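PDB 2X26: putative aliphatic sulfonates-binding protein from Escherichia coli, which serves, putatively, as the periplasmic binding protein that captures aliphatic sulfonates for an ABC-type transport system. Local coordinates for residues R192-Q203 with Q282-L290. Sequence-based numbering, arbitrary orientation. Where two conformers were deposited one is given.
Sequences RPYAEKNGAFIQ and QRIWQPTQL
The indole of Trp285 is sandwiched between Ala195 on one face and its own chain at Pro287 on the other. Ala195 CB stands 3.9 Å from the centroid of the five-membered ring of Trp285, 9° off the normal, a CH-pi contact; Pro287 CA lies 3.5 Å above the opposite face, toward the rim. Around the edge come Glu196 OE2, Gly199 O and Gln203 CG, the Glu196 carboxylate plane standing 81° to the ring. Trp285 CG points away from its backbone N, which carries the ring into the junction of helices 192-197 and 199-218, where Ala195 O and Gly199 CA each lie 3.6 Å from Trp285 CZ2. The Arg192 guanidinium uses its edge: NH2 donates to Gln282 O at 3.2 Å, nearly straight (163°), and the same NH2 forms a salt bridge with Asp73.

At that junction Gly199 CA lies 3.2 Å from Thr288 O in a CA-H...O contact. Gln203 NE2 adds a weak hydrogen bond to the same carbonyl oxygen. One water accepts a hydrogen bond from Leu290 N and donates to Glu196 O, also meeting Thr288 OG1; another bridges Glu196 OE2 and Gln286 O.

The segment following helix 255-270 thus crosses the two helices after strand 186-191. Arg283 and Trp285 form backbone hydrogen bonds with Tyr76 of strand 74-80, placing the contact on one lobe of a two-lobed periplasmic-binding-protein fold.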
loop_
_atom_site.group_PDB
_atom_site.type_symbol
_atom_site.label_atom_id
_atom_site.label_comp_id
_atom_site.label_asym_id
_atom_site.label_seq_id
_atom_site.Cartn_x
_atom_site.Cartn_y
_atom_site.Cartn_z
ATOM N N ARG A 192 7.106 3.629 -16.094
ATOM C CA ARG A 192 6.820 4.888 -16.746
ATOM C C ARG A 192 6.312 4.773 -18.192
ATOM O O ARG A 192 5.359 5.458 -18.570
ATOM C CB ARG A 192 7.970 5.867 -16.594
ATOM C CG ARG A 192 7.666 7.269 -17.140
ATOM C CD ARG A 192 8.947 8.086 -17.228
ATOM N NE ARG A 192 9.742 7.953 -16.005
ATOM C CZ ARG A 192 9.663 8.797 -14.984
ATOM N NH1 ARG A 192 8.806 9.831 -15.040
ATOM N NH2 ARG A 192 10.406 8.586 -13.887
ATOM N N PRO A 193 6.889 3.876 -18.999
ATOM C CA PRO A 193 6.419 3.837 -20.380
ATOM C C PRO A 193 4.975 3.377 -20.460
ATOM O O PRO A 193 4.221 3.867 -21.320
ATOM C CB PRO A 193 7.352 2.792 -21.028
ATOM C CG PRO A 193 8.567 2.883 -20.273
ATOM C CD PRO A 193 8.105 3.060 -18.833
ATOM N N TYR A 194 4.557 2.479 -19.558
ATOM C CA TYR A 194 3.173 1.994 -19.589
ATOM C C TYR A 194 2.217 3.079 -19.166
ATOM O O TYR A 194 1.144 3.184 -19.733
ATOM C CB TYR A 194 2.967 0.801 -18.637
ATOM C CG TYR A 194 1.633 0.075 -18.735
ATOM C CD1 TYR A 194 1.459 -0.978 -19.640
ATOM C CD2 TYR A 194 0.548 0.420 -17.914
ATOM C CE1 TYR A 194 0.246 -1.680 -19.737
ATOM C CE2 TYR A 194 -0.696 -0.267 -18.029
ATOM C CZ TYR A 194 -0.834 -1.321 -18.925
ATOM O OH TYR A 194 -2.025 -2.040 -19.007
ATOM N N ALA A 195 2.605 3.859 -18.160
ATOM C CA ALA A 195 1.753 4.939 -17.683
ATOM C C ALA A 195 1.626 6.015 -18.795
ATOM O O ALA A 195 0.519 6.527 -19.025
ATOM C CB ALA A 195 2.346 5.528 -16.430
ATOM N N GLU A 196 2.749 6.334 -19.455
ATOM C CA GLU A 196 2.730 7.380 -20.483
ATOM C C GLU A 196 1.948 6.976 -21.732
ATOM O O GLU A 196 1.253 7.821 -22.331
ATOM C CB GLU A 196 4.152 7.846 -20.807
ATOM C CG GLU A 196 4.771 8.640 -19.647
ATOM C CD GLU A 196 4.269 10.077 -19.613
ATOM O OE1 GLU A 196 3.893 10.597 -20.687
ATOM O OE2 GLU A 196 4.263 10.680 -18.520
ATOM N N LYS A 197 2.026 5.699 -22.096
ATOM C CA LYS A 197 1.327 5.146 -23.241
ATOM C C LYS A 197 -0.157 4.977 -22.963
ATOM O O LYS A 197 -0.967 5.018 -23.897
ATOM C CB LYS A 197 1.892 3.758 -23.555
ATOM C CG LYS A 197 1.221 3.135 -24.752
ATOM C CD LYS A 197 2.066 2.093 -25.421
ATOM C CE LYS A 197 1.829 2.158 -26.945
ATOM N NZ LYS A 197 2.506 1.040 -27.672
ATOM N N ASN A 198 -0.513 4.717 -21.696
ATOM C CA ASN A 198 -1.889 4.333 -21.371
ATOM C C ASN A 198 -2.528 5.239 -20.312
ATOM O O ASN A 198 -3.273 4.777 -19.447
ATOM C CB ASN A 198 -1.949 2.865 -20.905
ATOM C CG ASN A 198 -1.394 1.895 -21.953
ATOM O OD1 ASN A 198 -2.002 1.713 -22.986
ATOM N ND2 ASN A 198 -0.248 1.259 -21.668
ATOM N N GLY A 199 -2.289 6.541 -20.435
ATOM C CA GLY A 199 -2.692 7.507 -19.390
ATOM C C GLY A 199 -4.162 7.511 -19.044
ATOM O O GLY A 199 -4.514 7.428 -17.866
ATOM N N ALA A 200 -5.021 7.677 -20.051
ATOM C CA ALA A 200 -6.474 7.710 -19.834
ATOM C C ALA A 200 -6.939 6.410 -19.206
ATOM O O ALA A 200 -7.718 6.450 -18.261
ATOM C CB ALA A 200 -7.241 7.942 -21.129
ATOM N N PHE A 201 -6.415 5.286 -19.715
ATOM C CA PHE A 201 -6.749 3.934 -19.244
ATOM C C PHE A 201 -6.440 3.761 -17.776
ATOM O O PHE A 201 -7.286 3.302 -17.013
ATOM C CB PHE A 201 -5.998 2.863 -20.080
ATOM C CG PHE A 201 -6.216 1.451 -19.609
ATOM C CD1 PHE A 201 -7.447 0.824 -19.778
ATOM C CD2 PHE A 201 -5.176 0.737 -19.032
ATOM C CE1 PHE A 201 -7.649 -0.494 -19.332
ATOM C CE2 PHE A 201 -5.370 -0.571 -18.621
ATOM C CZ PHE A 201 -6.604 -1.186 -18.772
ATOM N N ILE A 202 -5.242 4.162 -17.369
ATOM C CA ILE A 202 -4.816 4.005 -15.984
ATOM C C ILE A 202 -5.720 4.833 -15.055
ATOM O O ILE A 202 -6.101 4.406 -13.959
ATOM C CB ILE A 202 -3.342 4.418 -15.818
ATOM C CG1 ILE A 202 -2.424 3.360 -16.466
ATOM C CG2 ILE A 202 -2.981 4.615 -14.329
ATOM C CD1 ILE A 202 -2.556 1.979 -15.843
ATOM N N GLN A 203 -6.077 6.019 -15.516
ATOM C CA GLN A 203 -6.909 6.859 -14.684
ATOM C C GLN A 203 -8.261 6.205 -14.434
ATOM O O GLN A 203 -8.781 6.249 -13.297
ATOM C CB GLN A 203 -7.063 8.233 -15.324
ATOM C CG GLN A 203 -5.731 8.976 -15.373
ATOM C CD GLN A 203 -5.925 10.408 -15.812
ATOM O OE1 GLN A 203 -6.743 11.124 -15.233
ATOM N NE2 GLN A 203 -5.214 10.818 -16.861
ATOM N N GLN A 282 10.895 13.001 -8.953
ATOM C CA GLN A 282 11.215 12.536 -10.318
ATOM C C GLN A 282 10.378 11.290 -10.698
ATOM O O GLN A 282 10.152 11.016 -11.893
ATOM C CB GLN A 282 12.743 12.243 -10.418
ATOM C CG GLN A 282 13.334 11.997 -11.844
ATOM C CD GLN A 282 13.154 10.583 -12.420
ATOM O OE1 GLN A 282 13.138 9.557 -11.698
ATOM N NE2 GLN A 282 13.031 10.525 -13.747
ATOM N N ARG A 283 9.909 10.562 -9.672
ATOM C CA ARG A 283 9.149 9.328 -9.842
ATOM C C ARG A 283 7.635 9.543 -9.776
ATOM O O ARG A 283 6.898 8.568 -9.801
ATOM C CB ARG A 283 9.550 8.275 -8.790
ATOM C CG ARG A 283 11.024 7.865 -8.811
ATOM C CD ARG A 283 11.426 7.183 -10.118
ATOM N NE ARG A 283 12.550 6.257 -9.903
ATOM C CZ ARG A 283 13.823 6.620 -9.758
ATOM N NH1 ARG A 283 14.166 7.905 -9.766
ATOM N NH2 ARG A 283 14.768 5.693 -9.576
ATOM N N ILE A 284 7.177 10.795 -9.669
ATOM C CA ILE A 284 5.749 11.086 -9.635
ATOM C C ILE A 284 5.211 11.221 -11.069
ATOM O O ILE A 284 5.766 11.977 -11.869
ATOM C CB ILE A 284 5.448 12.286 -8.695
ATOM C CG1 ILE A 284 5.623 11.809 -7.249
ATOM C CG2 ILE A 284 4.018 12.777 -8.862
ATOM C CD1 ILE A 284 5.624 12.881 -6.241
ATOM N N TRP A 285 4.201 10.417 -11.415
ATOM C CA TRP A 285 3.561 10.516 -12.720
ATOM C C TRP A 285 2.538 11.636 -12.696
ATOM O O TRP A 285 1.637 11.656 -11.823
ATOM C CB TRP A 285 2.928 9.192 -13.128
ATOM C CG TRP A 285 2.202 9.194 -14.475
ATOM C CD1 TRP A 285 2.755 9.386 -15.694
ATOM C CD2 TRP A 285 0.789 8.991 -14.693
ATOM N NE1 TRP A 285 1.777 9.330 -16.683
ATOM C CE2 TRP A 285 0.565 9.070 -16.089
ATOM C CE3 TRP A 285 -0.305 8.741 -13.837
ATOM C CZ2 TRP A 285 -0.714 8.901 -16.667
ATOM C CZ3 TRP A 285 -1.589 8.571 -14.391
ATOM C CH2 TRP A 285 -1.787 8.659 -15.809
ATOM N N GLN A 286 2.748 12.610 -13.590
ATOM C CA GLN A 286 1.739 13.632 -13.866
ATOM C C GLN A 286 0.713 13.025 -14.828
ATOM O O GLN A 286 1.062 12.611 -15.949
ATOM C CB GLN A 286 2.401 14.874 -14.467
ATOM C CG GLN A 286 3.407 15.520 -13.525
ATOM C CD GLN A 286 2.736 16.209 -12.345
ATOM O OE1 GLN A 286 2.039 17.206 -12.531
ATOM N NE2 GLN A 286 2.954 15.695 -11.124
ATOM N N PRO A 287 -0.555 12.945 -14.392
ATOM C CA PRO A 287 -1.521 12.244 -15.210
ATOM C C PRO A 287 -1.674 12.917 -16.585
ATOM O O PRO A 287 -1.673 14.160 -16.682
ATOM C CB PRO A 287 -2.807 12.318 -14.387
ATOM C CG PRO A 287 -2.330 12.453 -12.988
ATOM C CD PRO A 287 -1.077 13.232 -13.026
ATOM N N THR A 288 -1.750 12.082 -17.615
ATOM C CA THR A 288 -1.925 12.519 -18.991
ATOM C C THR A 288 -2.971 11.633 -19.590
ATOM O O THR A 288 -3.330 10.577 -19.036
ATOM C CB THR A 288 -0.652 12.303 -19.801
ATOM O OG1 THR A 288 -0.253 10.915 -19.699
ATOM C CG2 THR A 288 0.457 13.204 -19.297
ATOM N N GLN A 289 -3.474 12.051 -20.743
ATOM C CA GLN A 289 -4.390 11.241 -21.516
ATOM C C GLN A 289 -3.964 11.276 -22.984
ATOM O O GLN A 289 -4.795 11.523 -23.860
ATOM C CB GLN A 289 -5.815 11.765 -21.402
ATOM C CG GLN A 289 -6.387 11.749 -20.028
ATOM C CD GLN A 289 -7.679 12.512 -19.968
ATOM O OE1 GLN A 289 -7.772 13.525 -19.282
ATOM N NE2 GLN A 289 -8.685 12.044 -20.710
ATOM N N LEU A 290 -2.672 11.018 -23.217
ATOM C CA LEU A 290 -2.084 10.999 -24.569
ATOM C C LEU A 290 -2.830 10.073 -25.524
ATOM O O LEU A 290 -2.908 8.868 -25.293
ATOM C CB LEU A 290 -0.602 10.605 -24.505
ATOM C CG LEU A 290 0.450 11.534 -23.875
ATOM C CD1 LEU A 290 1.864 10.937 -24.064
ATOM C CD2 LEU A 290 0.394 12.999 -24.398
HETATM O O HOH W 1 3.310 12.660 -17.394
HETATM O O HOH W 2 -0.925 9.024 -21.541
HETATM O O HOH W 3 -4.178 7.953 -22.966
#